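Local coordinates for protein dihydropyrimidine amidohydrolase (PDB 2FTW) that catalyses the reversible, zinc-dependent hydrolytic ring opening of dihydropyrimidines, the second step of reductive pyrimidine degradation, at residues A88-G93 against L452-G457; A436-T439 against N444-W447. All blocks are in the same frame, centred on the assembly; numbering follows the deposited sequence.

Interaction 1 of 2, residues A88-G93 against L452-G457; sequences AAVAGG and LSCVKG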
ATOM      1  N   ALA A  88     -15.518 -14.037 -36.552  1.00 22.82           N
ATOM      2  CA  ALA A  88     -15.213 -12.760 -35.930  1.00 22.44           C
ATOM      3  C   ALA A  88     -13.867 -12.812 -35.198  1.00 22.41           C
ATOM      4  O   ALA A  88     -13.075 -11.864 -35.264  1.00 23.11           O
ATOM      5  CB  ALA A  88     -16.321 -12.362 -34.975  1.00 22.23           C
ATOM      6  N   ALA A  89     -13.594 -13.923 -34.521  1.00 22.03           N
ATOM      7  CA  ALA A  89     -12.328 -14.075 -33.818  1.00 21.72           C
ATOM      8  C   ALA A  89     -11.148 -13.864 -34.760  1.00 21.99           C
ATOM      9  O   ALA A  89     -10.301 -13.008 -34.489  1.00 21.93           O
ATOM     10  CB  ALA A  89     -12.248 -15.420 -33.168  1.00 21.19           C
ATOM     11  N   VAL A  90     -11.102 -14.626 -35.859  1.00 21.79           N
ATOM     12  CA  VAL A  90      -9.955 -14.577 -36.781  1.00 22.57           C
ATOM     13  C   VAL A  90      -9.826 -13.255 -37.560  1.00 22.96           C
ATOM     14  O   VAL A  90      -8.719 -12.828 -37.898  1.00 23.71           O
ATOM     15  CB  VAL A  90      -9.902 -15.777 -37.774  1.00 22.23           C
ATOM     16  CG1 VAL A  90      -9.740 -17.098 -37.025  1.00 21.64           C
ATOM     17  CG2 VAL A  90     -11.118 -15.802 -38.711  1.00 23.55           C
ATOM     18  N   ALA A  91     -10.949 -12.603 -37.821  1.00 23.23           N
ATOM     19  CA  ALA A  91     -10.947 -11.260 -38.388  1.00 23.08           C
ATOM     20  C   ALA A  91     -10.272 -10.265 -37.467  1.00 23.36           C
ATOM     21  O   ALA A  91      -9.865  -9.199 -37.915  1.00 23.69           O
ATOM     22  CB  ALA A  91     -12.373 -10.807 -38.682  1.00 22.78           C
ATOM     23  N   GLY A  92     -10.188 -10.599 -36.175  1.00 23.85           N
ATOM     24  CA  GLY A  92      -9.496  -9.782 -35.176  1.00 23.60           C
ATOM     25  C   GLY A  92      -8.158 -10.308 -34.672  1.00 23.95           C
ATOM     26  O   GLY A  92      -7.587  -9.733 -33.745  1.00 23.90           O
ATOM     27  N   GLY A  93      -7.653 -11.390 -35.261  1.00 23.72           N
ATOM     28  CA  GLY A  93      -6.331 -11.926 -34.906  1.00 24.00           C
ATOM     29  C   GLY A  93      -6.313 -13.039 -33.863  1.00 24.31           C
ATOM     30  O   GLY A  93      -5.234 -13.474 -33.424  1.00 25.29           O
ATOM     31  N   LEU A 452     -13.037 -12.721 -45.286  1.00 29.35           N
ATOM     32  CA  LEU A 452     -12.946 -14.053 -44.655  1.00 29.70           C
ATOM     33  C   LEU A 452     -12.860 -15.141 -45.713  1.00 29.94           C
ATOM     34  O   LEU A 452     -13.492 -15.051 -46.760  1.00 29.88           O
ATOM     35  CB  LEU A 452     -14.143 -14.320 -43.723  1.00 29.38           C
ATOM     36  CG  LEU A 452     -14.194 -13.499 -42.424  1.00 30.07           C
ATOM     37  CD1 LEU A 452     -15.619 -13.374 -41.876  1.00 29.42           C
ATOM     38  CD2 LEU A 452     -13.271 -14.075 -41.354  1.00 30.30           C
ATOM     39  N   SER A 453     -12.041 -16.152 -45.432  1.00 30.24           N
ATOM     40  CA  SER A 453     -11.961 -17.366 -46.238  1.00 30.64           C
ATOM     41  C   SER A 453     -11.874 -18.555 -45.272  1.00 30.81           C
ATOM     42  O   SER A 453     -10.945 -19.355 -45.314  1.00 30.72           O
ATOM     43  CB  SER A 453     -10.763 -17.311 -47.205  1.00 30.92           C
ATOM     44  OG  SER A 453      -9.545 -16.958 -46.548  1.00 31.19           O
ATOM     45  N   CYS A 454     -12.859 -18.638 -44.383  1.00 31.24           N
ATOM     46  CA  CYS A 454     -12.921 -19.707 -43.394  1.00 31.54           C
ATOM     47  C   CYS A 454     -13.484 -20.992 -43.986  1.00 31.97           C
ATOM     48  O   CYS A 454     -14.122 -20.982 -45.047  1.00 32.28           O
ATOM     49  CB  CYS A 454     -13.790 -19.290 -42.215  1.00 31.63           C
ATOM     50  SG  CYS A 454     -13.129 -17.933 -41.253  1.00 31.59           S
ATOM     51  N   VAL A 455     -13.229 -22.099 -43.293  1.00 32.06           N
ATOM     52  CA  VAL A 455     -13.929 -23.358 -43.553  1.00 32.06           C
ATOM     53  C   VAL A 455     -14.644 -23.833 -42.267  1.00 31.83           C
ATOM     54  O   VAL A 455     -14.007 -24.142 -41.259  1.00 31.66           O
ATOM     55  CB  VAL A 455     -12.967 -24.420 -44.125  1.00 32.22           C
ATOM     56  CG1 VAL A 455     -13.628 -25.814 -44.169  1.00 32.17           C
ATOM     57  CG2 VAL A 455     -12.520 -24.004 -45.526  1.00 32.82           C
ATOM     58  N   LYS A 456     -15.970 -23.859 -42.316  1.00 31.64           N
ATOM     59  CA  LYS A 456     -16.806 -24.272 -41.178  1.00 31.82           C
ATOM     60  C   LYS A 456     -16.462 -25.698 -40.713  1.00 31.27           C
ATOM     61  O   LYS A 456     -16.395 -26.616 -41.519  1.00 31.07           O
ATOM     62  CB  LYS A 456     -18.273 -24.165 -41.602  1.00 32.28           C
ATOM     63  CG  LYS A 456     -19.317 -24.612 -40.601  1.00 32.15           C
ATOM     64  CD  LYS A 456     -20.667 -24.742 -41.315  1.00 33.10           C
ATOM     65  CE  LYS A 456     -21.671 -25.560 -40.507  1.00 34.91           C
ATOM     66  NZ  LYS A 456     -22.140 -24.801 -39.319  1.00 36.19           N
ATOM     67  N   GLY A 457     -16.215 -25.863 -39.414  1.00 31.13           N
ATOM     68  CA  GLY A 457     -15.814 -27.151 -38.850  1.00 30.85           C
ATOM     69  C   GLY A 457     -14.382 -27.575 -39.140  1.00 30.80           C
ATOM     70  O   GLY A 457     -14.037 -28.740 -38.946  1.00 31.03           O
TER
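Val90 meets Leu452 and Cys454 through torsions that aim three side-chain ends at one place. The first torsion of Val90 (-62°) sets CG1 opposite the carbonyl carbon and leaves CG2 between the backbone N and C, and it is CG2 that reaches the other segment. Leu452, with CG likewise opposite its own carbonyl carbon (chi1 -70°) and an extended second torsion (156°), sends CD2 back toward the helix, although its CB does not point there directly. Cys454 SG, too, stands opposite its carbonyl carbon, on a CB that does point at the helix.

The evidence for the packing is a short set of carbon and sulfur distances. Val90 CG2 lies 3.8 Å from Leu452 CD2, the two side chains crossing at a slant, and 3.9 Å from Cys454 SG. One methyl group is thus touched by a leucine methyl and a thiol from residues two apart in the chain, while the OG of the intervening Ser453 bonds Ile445 O. Leu452 CD2 also touches Ala91, more loosely, at 4.3 Å from Ala91 CB. The contact is small, burying 125 Å² over both segments; no hydrogen bond passes between them, and it is purely apolar.

The helical side is the last turn of helix 82-91. Gly92 N bonds Ala89 O at 2.9 Å and Gly93 N bonds Val90 O at 3.2 Å. Gly93, with its positive phi, adopts backbone angles at which a CB would crowd the carbonyl oxygen before it. Gln87, earlier on the same helix, also touches Leu452 and Cys454. This is plain packing away from the zinc site: a helix C-terminus finished by a Schellman motif, with Gly93 as its C' residue, just ahead of strand 94-101.

Interaction 2 of 2, residues A436-T439 against N444-W447; sequences AVTT and NIVW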
ATOM      1  N   ALA A 436      -5.097  -6.591 -37.138  1.00 23.24           N
ATOM      2  CA  ALA A 436      -4.811  -7.830 -37.865  1.00 23.46           C
ATOM      3  C   ALA A 436      -5.207  -7.660 -39.332  1.00 23.28           C
ATOM      4  O   ALA A 436      -6.348  -7.377 -39.622  1.00 23.47           O
ATOM      5  CB  ALA A 436      -5.582  -8.982 -37.247  1.00 23.06           C
ATOM      6  N   VAL A 437      -4.252  -7.824 -40.240  1.00 24.03           N
ATOM      7  CA  VAL A 437      -4.496  -7.669 -41.677  1.00 24.10           C
ATOM      8  C   VAL A 437      -4.542  -9.012 -42.401  1.00 24.17           C
ATOM      9  O   VAL A 437      -5.162  -9.123 -43.458  1.00 23.80           O
ATOM     10  CB  VAL A 437      -3.463  -6.723 -42.365  1.00 24.26           C
ATOM     11  CG1 VAL A 437      -3.633  -5.300 -41.852  1.00 24.08           C
ATOM     12  CG2 VAL A 437      -2.038  -7.198 -42.191  1.00 24.39           C
ATOM     13  N   THR A 438      -3.861 -10.012 -41.835  1.00 24.11           N
ATOM     14  CA  THR A 438      -3.985 -11.400 -42.273  1.00 24.53           C
ATOM     15  C   THR A 438      -3.910 -12.342 -41.063  1.00 24.54           C
ATOM     16  O   THR A 438      -3.062 -12.175 -40.197  1.00 24.57           O
ATOM     17  CB  THR A 438      -2.892 -11.779 -43.293  1.00 24.10           C
ATOM     18  OG1 THR A 438      -2.867 -10.816 -44.354  1.00 25.03           O
ATOM     19  CG2 THR A 438      -3.131 -13.147 -43.871  1.00 24.26           C
ATOM     20  N   THR A 439      -4.826 -13.303 -41.006  1.00 24.79           N
ATOM     21  CA  THR A 439      -4.811 -14.343 -39.986  1.00 25.01           C
ATOM     22  C   THR A 439      -4.614 -15.686 -40.694  1.00 24.99           C
ATOM     23  O   THR A 439      -5.125 -15.913 -41.795  1.00 25.26           O
ATOM     24  CB  THR A 439      -6.113 -14.336 -39.159  1.00 24.88           C
ATOM     25  OG1 THR A 439      -6.389 -13.000 -38.718  1.00 26.57           O
ATOM     26  CG2 THR A 439      -6.020 -15.265 -37.941  1.00 25.00           C
ATOM     27  N   ASN A 444      -3.207 -22.090 -43.120  1.00 24.26           N
ATOM     28  CA  ASN A 444      -4.182 -21.661 -44.123  1.00 24.17           C
ATOM     29  C   ASN A 444      -4.656 -20.242 -43.836  1.00 24.48           C
ATOM     30  O   ASN A 444      -4.924 -19.890 -42.672  1.00 23.76           O
ATOM     31  CB  ASN A 444      -5.408 -22.589 -44.131  1.00 24.40           C
ATOM     32  CG  ASN A 444      -5.094 -24.007 -44.612  1.00 24.48           C
ATOM     33  OD1 ASN A 444      -4.438 -24.206 -45.632  1.00 25.62           O
ATOM     34  ND2 ASN A 444      -5.597 -24.994 -43.889  1.00 23.41           N
ATOM     35  N   ILE A 445      -4.773 -19.431 -44.889  1.00 24.33           N
ATOM     36  CA  ILE A 445      -5.313 -18.073 -44.745  1.00 24.43           C
ATOM     37  C   ILE A 445      -6.818 -18.141 -44.540  1.00 24.40           C
ATOM     38  O   ILE A 445      -7.544 -18.699 -45.367  1.00 24.39           O
ATOM     39  CB  ILE A 445      -5.001 -17.172 -45.971  1.00 24.50           C
ATOM     40  CG1 ILE A 445      -3.508 -16.840 -46.016  1.00 24.57           C
ATOM     41  CG2 ILE A 445      -5.835 -15.861 -45.935  1.00 24.03           C
ATOM     42  CD1 ILE A 445      -3.077 -16.040 -47.270  1.00 24.48           C
ATOM     43  N   VAL A 446      -7.275 -17.534 -43.443  1.00 24.49           N
ATOM     44  CA  VAL A 446      -8.698 -17.476 -43.095  1.00 24.64           C
ATOM     45  C   VAL A 446      -9.215 -16.029 -43.032  1.00 24.91           C
ATOM     46  O   VAL A 446     -10.420 -15.803 -43.038  1.00 24.36           O
ATOM     47  CB  VAL A 446      -8.979 -18.194 -41.755  1.00 24.61           C
ATOM     48  CG1 VAL A 446      -8.806 -19.707 -41.906  1.00 24.20           C
ATOM     49  CG2 VAL A 446      -8.088 -17.657 -40.639  1.00 24.79           C
ATOM     50  N   TRP A 447      -8.285 -15.069 -42.963  1.00 25.21           N
ATOM     51  CA  TRP A 447      -8.586 -13.650 -43.066  1.00 25.57           C
ATOM     52  C   TRP A 447      -7.440 -12.961 -43.812  1.00 26.28           C
ATOM     53  O   TRP A 447      -6.259 -13.154 -43.479  1.00 25.09           O
ATOM     54  CB  TRP A 447      -8.752 -13.057 -41.659  1.00 25.41           C
ATOM     55  CG  TRP A 447      -8.893 -11.567 -41.578  1.00 25.13           C
ATOM     56  CD1 TRP A 447      -7.936 -10.685 -41.188  1.00 25.74           C
ATOM     57  CD2 TRP A 447     -10.066 -10.791 -41.837  1.00 24.26           C
ATOM     58  NE1 TRP A 447      -8.426  -9.411 -41.201  1.00 25.45           N
ATOM     59  CE2 TRP A 447      -9.733  -9.442 -41.597  1.00 25.16           C
ATOM     60  CE3 TRP A 447     -11.362 -11.100 -42.255  1.00 25.21           C
ATOM     61  CZ2 TRP A 447     -10.653  -8.391 -41.762  1.00 25.29           C
ATOM     62  CZ3 TRP A 447     -12.284 -10.048 -42.413  1.00 24.90           C
ATOM     63  CH2 TRP A 447     -11.917  -8.717 -42.169  1.00 24.93           C
TER
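Trp447 lies across Thr439 and reaches along the neighbouring strand to Ala436, and its side chain can be traced outward atom by atom. Trp447 CB sits over the threonine, 3.9 Å from Thr439 CB and 3.8 Å from Thr439 OG1. Because CG is anti to the backbone N (chi1 172°), the indole runs back along segment 436-439. Trp447 CD1 then passes Thr439 OG1 obliquely at 3.7 Å. The next ring atom, Trp447 NE1, points its N-H toward Ala436 O, which lies near the ring plane at the edge; at 3.3 Å and 153° this hydrogen bond is weak, yet it gives the indole nitrogen an acceptor in a buried setting.

The backbones supply the firmer evidence. Thr439 and Trp447 form an antiparallel hydrogen-bonded pair in which Thr439 N donates to Trp447 O at 2.9 Å. The return bond is split: Thr439 O accepts from Val446 N at 3.2 Å, nearly straight at 170°, and weakly from Trp447 N at 3.5 Å. Two successive residues opposite one are the signature of a classic beta bulge, here Val446 and Trp447 facing Thr439. The CA of Thr438 adds a C-H...O contact to Trp447 O, at 3.1 Å. Thr439 OG1 finds its own partner elsewhere, in Val90 O.

Both arms of the hairpin of strands 431-441 and 444-448 turn a corner, at Val437 and at Val446-Trp447, probably in connection with their bulges. The bulge of the first arm, Val437 and Thr438 opposite Ile404, joins it to strand 402-406. Beyond the hairpin, the tryptophan ring meets His419 edge-to-face, while helix 82-91 lies against it through Ala91 and against Val446 through Val90.

From the N terminus, the chain first passes 88-93, at the end of helix 82-91, and returns to it only some 360 residues later, when 452-457 closes the long loop of interaction 1. Interaction 2 forms inside that span: 436-439 meets 444-447 after a short turn, so the local hairpin closure is nested in the long-range one and the two do not cross. Their centres are 8 Å apart, and they touch directly, with Leu452 CD2 3.6 Å from Trp447 CE3. Together they tie helix 82-91, which lies between two parallel strands, 57-64 and 94-101, consistent with a barrel helix, to the bulged hairpin and to the loop that follows strand 451-452.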